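Local coordinates for protein DyP-type peroxidase (Pleurotus ostreatus PC15, PDB 6FSK) that probably uses hydrogen peroxide and a bound heme b to oxidise substrates such as dyes and manganese(II), at residues A[192-197]-A[334-339]; A[298-301]-A[305-308]. The protein carries 1 engineered substitution. One frame throughout, in Å; residues are numbered along the deposited sequence.

Interaction 1 of 2, residues A[192-197]-A[334-339]; sequences GISHPA and YPRNDL. Unlike the reference sequence in segment 192-197: His195 (reference Asn). With HEM (protoporphyrin IX containing Fe), chain C.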
loop_
_atom_site.group_PDB
_atom_site.type_symbol
_atom_site.label_atom_id
_atom_site.label_comp_id
_atom_site.label_asym_id
_atom_site.label_seq_id
_atom_site.Cartn_x
_atom_site.Cartn_y
_atom_site.Cartn_z
ATOM N N GLY A 192 -6.642 6.144 -2.299
ATOM C CA GLY A 192 -6.726 5.569 -3.642
ATOM C C GLY A 192 -6.647 6.521 -4.801
ATOM O O GLY A 192 -7.091 6.185 -5.877
ATOM N N ILE A 193 -6.142 7.738 -4.593
ATOM C CA ILE A 193 -6.214 8.802 -5.561
ATOM C C ILE A 193 -5.051 8.655 -6.542
ATOM O O ILE A 193 -5.200 8.756 -7.758
ATOM C CB ILE A 193 -6.189 10.185 -4.898
ATOM C CG1 ILE A 193 -7.409 10.307 -3.944
ATOM C CG2 ILE A 193 -6.064 11.325 -5.901
ATOM C CD1 ILE A 193 -7.365 11.486 -3.017
ATOM N N SER A 194 -3.836 8.616 -5.978
ATOM C CA SER A 194 -2.644 8.749 -6.799
ATOM C C SER A 194 -1.904 7.432 -7.018
ATOM O O SER A 194 -1.310 6.903 -6.086
ATOM C CB SER A 194 -1.649 9.793 -6.222
ATOM O OG SER A 194 -0.484 9.967 -7.059
ATOM N N HIS A 195 -1.859 6.957 -8.279
ATOM C CA HIS A 195 -1.111 5.770 -8.651
ATOM C C HIS A 195 -0.309 6.070 -9.897
ATOM O O HIS A 195 -0.673 6.973 -10.643
ATOM C CB HIS A 195 -1.968 4.584 -9.001
ATOM C CG HIS A 195 -2.917 4.203 -7.918
ATOM N ND1 HIS A 195 -2.469 3.592 -6.757
ATOM C CD2 HIS A 195 -4.245 4.385 -7.795
ATOM C CE1 HIS A 195 -3.511 3.427 -5.944
ATOM N NE2 HIS A 195 -4.603 3.905 -6.549
ATOM N N PRO A 196 0.768 5.330 -10.130
ATOM C CA PRO A 196 1.487 5.588 -11.365
ATOM C C PRO A 196 0.669 5.082 -12.550
ATOM O O PRO A 196 0.034 3.992 -12.479
ATOM C CB PRO A 196 2.728 4.736 -11.240
ATOM C CG PRO A 196 2.280 3.601 -10.293
ATOM C CD PRO A 196 1.471 4.343 -9.283
ATOM N N ALA A 197 0.725 5.820 -13.638
ATOM C CA ALA A 197 0.223 5.243 -14.896
ATOM C C ALA A 197 1.295 4.318 -15.460
ATOM O O ALA A 197 2.483 4.614 -15.368
ATOM C CB ALA A 197 -0.099 6.338 -15.880
ATOM N N TYR A 334 5.769 9.697 -2.259
ATOM C CA TYR A 334 6.034 10.030 -3.670
ATOM C C TYR A 334 6.561 11.474 -3.700
ATOM O O TYR A 334 5.792 12.444 -3.748
ATOM C CB TYR A 334 4.815 9.886 -4.547
ATOM C CG TYR A 334 5.030 10.273 -6.007
ATOM C CD1 TYR A 334 6.226 10.126 -6.611
ATOM C CD2 TYR A 334 3.957 10.738 -6.748
ATOM C CE1 TYR A 334 6.381 10.520 -7.956
ATOM C CE2 TYR A 334 4.094 11.100 -8.047
ATOM C CZ TYR A 334 5.299 10.961 -8.645
ATOM O OH TYR A 334 5.397 11.422 -9.986
ATOM N N PRO A 335 7.875 11.617 -3.735
ATOM C CA PRO A 335 8.493 12.982 -3.615
ATOM C C PRO A 335 8.260 13.940 -4.759
ATOM O O PRO A 335 8.534 15.143 -4.615
ATOM C CB PRO A 335 9.988 12.663 -3.449
ATOM C CG PRO A 335 9.986 11.335 -2.747
ATOM C CD PRO A 335 8.872 10.578 -3.401
ATOM N N ARG A 336 7.818 13.447 -5.912
ATOM C CA ARG A 336 7.637 14.333 -7.074
ATOM C C ARG A 336 8.881 15.168 -7.338
ATOM O O ARG A 336 10.017 14.647 -7.370
ATOM C CB ARG A 336 6.331 15.157 -6.975
ATOM C CG ARG A 336 5.108 14.221 -6.682
ATOM C CD ARG A 336 3.775 14.943 -6.763
ATOM N NE ARG A 336 2.713 14.099 -6.217
ATOM C CZ ARG A 336 1.527 13.936 -6.741
ATOM N NH1 ARG A 336 1.134 14.667 -7.777
ATOM N NH2 ARG A 336 0.718 13.031 -6.208
ATOM N N ASN A 337 8.698 16.476 -7.574
ATOM C CA ASN A 337 9.875 17.292 -7.934
ATOM C C ASN A 337 10.890 17.438 -6.843
ATOM O O ASN A 337 12.061 17.820 -7.107
ATOM C CB ASN A 337 9.448 18.683 -8.302
ATOM C CG ASN A 337 8.890 18.799 -9.631
ATOM O OD1 ASN A 337 8.770 17.854 -10.334
ATOM N ND2 ASN A 337 8.627 20.067 -10.047
ATOM N N ASP A 338 10.559 17.050 -5.611
ATOM C CA ASP A 338 11.626 17.114 -4.605
ATOM C C ASP A 338 12.859 16.333 -5.071
ATOM O O ASP A 338 14.018 16.771 -4.836
ATOM C CB ASP A 338 11.175 16.577 -3.271
ATOM C CG ASP A 338 10.214 17.460 -2.544
ATOM O OD1 ASP A 338 9.871 18.571 -2.971
ATOM O OD2 ASP A 338 9.783 16.987 -1.434
ATOM N N LEU A 339 12.632 15.137 -5.692
ATOM C CA LEU A 339 13.716 14.355 -6.244
ATOM C C LEU A 339 13.878 14.493 -7.755
ATOM O O LEU A 339 15.024 14.355 -8.225
ATOM C CB LEU A 339 13.683 12.887 -5.853
ATOM C CG LEU A 339 13.649 12.567 -4.353
ATOM C CD1 LEU A 339 13.565 11.089 -4.066
ATOM C CD2 LEU A 339 14.818 13.154 -3.614
HETATM C CHA HEM C . -1.040 7.993 -0.347
HETATM C CHB HEM C . -3.121 6.917 3.867
HETATM C CHC HEM C . 0.130 3.425 4.506
HETATM C CHD HEM C . 2.421 4.694 0.429
HETATM C C1A HEM C . -1.924 8.030 0.733
HETATM C C2A HEM C . -3.040 8.911 0.880
HETATM C C3A HEM C . -3.653 8.585 2.027
HETATM C C4A HEM C . -2.864 7.553 2.628
HETATM C CMA HEM C . -4.829 9.268 2.636
HETATM C CAA HEM C . -3.409 10.022 -0.092
HETATM C CBA HEM C . -4.416 9.697 -1.187
HETATM C CGA HEM C . -3.865 8.766 -2.234
HETATM O O1A HEM C . -3.075 9.183 -3.084
HETATM O O2A HEM C . -4.260 7.573 -2.222
HETATM C C1B HEM C . -2.425 5.857 4.454
HETATM C C2B HEM C . -2.759 5.198 5.633
HETATM C C3B HEM C . -1.885 4.177 5.839
HETATM C C4B HEM C . -0.950 4.263 4.707
HETATM C CMB HEM C . -3.881 5.572 6.568
HETATM C CAB HEM C . -1.726 3.166 6.907
HETATM C CBB HEM C . -2.706 2.806 7.707
HETATM C C1C HEM C . 1.100 3.466 3.552
HETATM C C2C HEM C . 2.264 2.696 3.428
HETATM C C3C HEM C . 2.946 3.051 2.301
HETATM C C4C HEM C . 2.134 4.049 1.649
HETATM C CMC HEM C . 2.656 1.617 4.402
HETATM C CAC HEM C . 4.259 2.634 1.735
HETATM C CBC HEM C . 5.281 2.168 2.481
HETATM C C1D HEM C . 1.595 5.670 -0.136
HETATM C C2D HEM C . 1.871 6.177 -1.516
HETATM C C3D HEM C . 0.845 7.085 -1.737
HETATM C C4D HEM C . 0.075 7.134 -0.505
HETATM C CMD HEM C . 2.938 5.778 -2.454
HETATM C CAD HEM C . 0.633 7.975 -2.957
HETATM C CBD HEM C . 1.421 9.245 -2.904
HETATM C CGD HEM C . 1.288 10.035 -4.183
HETATM O O1D HEM C . 0.979 11.238 -3.998
HETATM O O2D HEM C . 1.369 9.483 -5.261
HETATM N NA HEM C . -1.738 7.246 1.873
HETATM N NB HEM C . -1.281 5.341 3.941
HETATM N NC HEM C . 1.107 4.403 2.490
HETATM N ND HEM C . 0.579 6.322 0.432
HETATM FE FE HEM C . -0.293 5.893 2.210
#

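Interaction 2 of 2, residues A[298-301]-A[305-308]; sequences PKLA and QRNN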
loop_
_atom_site.group_PDB
_atom_site.type_symbol
_atom_site.label_atom_id
_atom_site.label_comp_id
_atom_site.label_asym_id
_atom_site.label_seq_id
_atom_site.Cartn_x
_atom_site.Cartn_y
_atom_site.Cartn_z
ATOM N N PRO A 298 -13.760 20.846 -1.723
ATOM C CA PRO A 298 -14.413 19.542 -2.067
ATOM C C PRO A 298 -14.683 19.317 -3.545
ATOM O O PRO A 298 -14.629 18.184 -4.004
ATOM C CB PRO A 298 -15.707 19.572 -1.278
ATOM C CG PRO A 298 -15.410 20.529 -0.127
ATOM C CD PRO A 298 -14.512 21.578 -0.676
ATOM N N LYS A 299 -14.845 20.372 -4.314
ATOM C CA LYS A 299 -15.063 20.226 -5.743
ATOM C C LYS A 299 -13.768 19.786 -6.456
ATOM O O LYS A 299 -13.790 18.897 -7.351
ATOM C CB LYS A 299 -15.516 21.563 -6.344
ATOM C CG LYS A 299 -15.613 21.568 -7.871
ATOM C CD LYS A 299 -16.229 22.822 -8.499
ATOM C CE LYS A 299 -16.504 22.540 -9.980
ATOM N NZ LYS A 299 -17.520 23.444 -10.566
ATOM N N LEU A 300 -12.665 20.383 -6.019
ATOM C CA LEU A 300 -11.329 19.994 -6.522
ATOM C C LEU A 300 -11.112 18.537 -6.175
ATOM O O LEU A 300 -10.609 17.749 -7.018
ATOM C CB LEU A 300 -10.226 20.867 -5.886
ATOM C CG LEU A 300 -8.793 20.435 -6.100
ATOM C CD1 LEU A 300 -8.395 20.363 -7.546
ATOM C CD2 LEU A 300 -7.837 21.345 -5.343
ATOM N N ALA A 301 -11.403 18.198 -4.934
ATOM C CA ALA A 301 -11.197 16.817 -4.437
ATOM C C ALA A 301 -11.877 15.780 -5.356
ATOM O O ALA A 301 -11.322 14.744 -5.621
ATOM C CB ALA A 301 -11.662 16.699 -3.019
ATOM N N GLN A 305 -9.453 14.956 -12.807
ATOM C CA GLN A 305 -8.686 15.715 -13.756
ATOM C C GLN A 305 -7.826 16.805 -13.124
ATOM O O GLN A 305 -6.937 17.343 -13.808
ATOM C CB GLN A 305 -9.592 16.407 -14.830
ATOM C CG GLN A 305 -10.482 15.438 -15.609
ATOM C CD GLN A 305 -9.621 14.616 -16.504
ATOM O OE1 GLN A 305 -8.830 15.186 -17.241
ATOM N NE2 GLN A 305 -9.764 13.309 -16.482
ATOM N N ARG A 306 -8.087 17.148 -11.878
ATOM C CA ARG A 306 -7.360 18.234 -11.237
ATOM C C ARG A 306 -6.697 17.881 -9.895
ATOM O O ARG A 306 -5.773 18.585 -9.498
ATOM C CB ARG A 306 -8.303 19.456 -11.027
ATOM C CG ARG A 306 -8.844 20.035 -12.317
ATOM C CD ARG A 306 -9.600 21.338 -12.065
ATOM N NE ARG A 306 -10.766 21.201 -11.190
ATOM C CZ ARG A 306 -11.042 21.956 -10.094
ATOM N NH1 ARG A 306 -10.232 22.886 -9.602
ATOM N NH2 ARG A 306 -12.192 21.749 -9.473
ATOM N N ASN A 307 -7.240 16.884 -9.181
ATOM C CA ASN A 307 -6.870 16.662 -7.794
ATOM C C ASN A 307 -5.452 16.055 -7.650
ATOM O O ASN A 307 -5.036 15.887 -6.498
ATOM C CB ASN A 307 -7.911 15.828 -7.099
ATOM C CG ASN A 307 -7.967 14.385 -7.570
ATOM O OD1 ASN A 307 -7.134 13.898 -8.323
ATOM N ND2 ASN A 307 -8.983 13.680 -7.072
ATOM N N ASN A 308 -4.763 15.742 -8.734
ATOM C CA ASN A 308 -3.402 15.200 -8.634
ATOM C C ASN A 308 -2.360 15.917 -9.462
ATOM O O ASN A 308 -1.254 15.472 -9.643
ATOM C CB ASN A 308 -3.490 13.675 -8.843
ATOM C CG ASN A 308 -2.323 12.958 -8.201
ATOM O OD1 ASN A 308 -1.906 13.316 -7.121
ATOM N ND2 ASN A 308 -1.875 11.927 -8.859
#

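Interaction 1 of 2, residues A[192-197]-A[334-339]
Ser194 and Arg336 meet at the heme propionates although their backbones stay well apart, the nearest CA atoms, those of Ser194 and Tyr334, being 9.3 Å from each other. Segment 192-197 begins at the last glycine of the GXXDG motif of DyP-type peroxidases, and three successive main-chain N-H groups receive one propionate. Gly192 N, at positive phi, gives a bent hydrogen bond (136°) to HEM O2A at 2.8 Å. Ile193 N reaches the same oxygen, O2A, at 3.0 Å, and Ser194 N bonds to the other one, HEM O1A, also at 3.0 Å. Side chains hold the second propionate. Ser194 OG, anti to its own N (chi1 -178°), gives a short hydrogen bond to HEM O2D, 2.6 Å long. From segment 334-339, the extended chain of Arg336 brings NH2 to HEM O1D at 2.9 Å and nearly straight (160°), with the oxygen at the guanidinium edge. The hydroxyl and the guanidinium thus take one carboxylate oxygen each, and Ser194 OG comes within 3.4 Å of Arg336 NH2, lying obliquely to the guanidinium plane. Arg336 is also hydrogen-bonded through NH2 to Asn308 OD1 and through NH1 to Phe310 O, which fixes its rotation; its positive charge probably offsets the negative charge of the propionate. Arg355 adds a further hydrogen bond to the heme. Tyr334 lies beside Arg336, with Arg336 CG over one face of its ring, and turns its ring edge to the carboxylate, CD2 lying 3.2 Å from HEM O2D.

Interaction 2 of 2, residues A[298-301]-A[305-308]
Five residues beyond the short helix 298-302, Asn307 comes back to Ala301, their CA atoms 5.5 Å apart, and closes a short loop beside the heme pocket, its side chain lying near Ile193 of the heme-binding segment. Hydrogen bonding across this loop is a single side-chain to main-chain link: Asn307 ND2 donates to Ala301 O at 3.0 Å, with a fairly straight N-H (163°). The carbonyl lies close to the amide plane of Asn307, whereas the donor is tilted from the carbonyl plane. With CG placed between the backbone N and the carbonyl carbon (chi1 69°), the amide is directed at the helix, and CB rests 3.3 Å from Leu300 O. Packing centres on Leu300 and Arg306. Leu300 CD1 touches Arg306 CB at 3.6 Å and also sits over one face of the guanidinium, toward its rim, 3.7 Å from NH1. Bent at chi3 (-61°), Arg306 turns its guanidinium across the helix, where NH2 comes 3.5 Å from Leu300 CA. Lys299 CG meets the guanidinium from its edge, 3.8 Å from Arg306 NH2. As for charge, the strongest partner of Arg306 is Asp303, whose OD2 forms a salt bridge with NE. Lys299 NZ, ending an extended chain, stays 5.7 Å from Arg306 NH2, like charges not in contact. The chemistry implies a division of labour: Asn307 satisfies a carbonyl of the last helical turn on the buried side, while the aliphatic leucine lies against a guanidinium whose charge is probably offset by Asp303 on the more exposed side.

Interaction 2 is nested within the long excursion of chain closed by interaction 1, and the two, with centres about 15 Å apart, meet through the loop 305-308. Asn308 bridges both sides of the propionate site: its OD1 probably accepts a hydrogen bond from Arg336 NH2 at 2.8 Å, and its ND2 probably gives a weak one to Ser194 OG at 3.0 Å. It is therefore a second-shell residue for two side chains that hydrogen-bond to a heme propionate. Next to it, Asn307 OD1 packs 3.7 Å from Ile193 CG2, so the amide that bonds to the end of helix 298-302 also borders the heme-binding segment; its side chain lies about 8 Å from the heme.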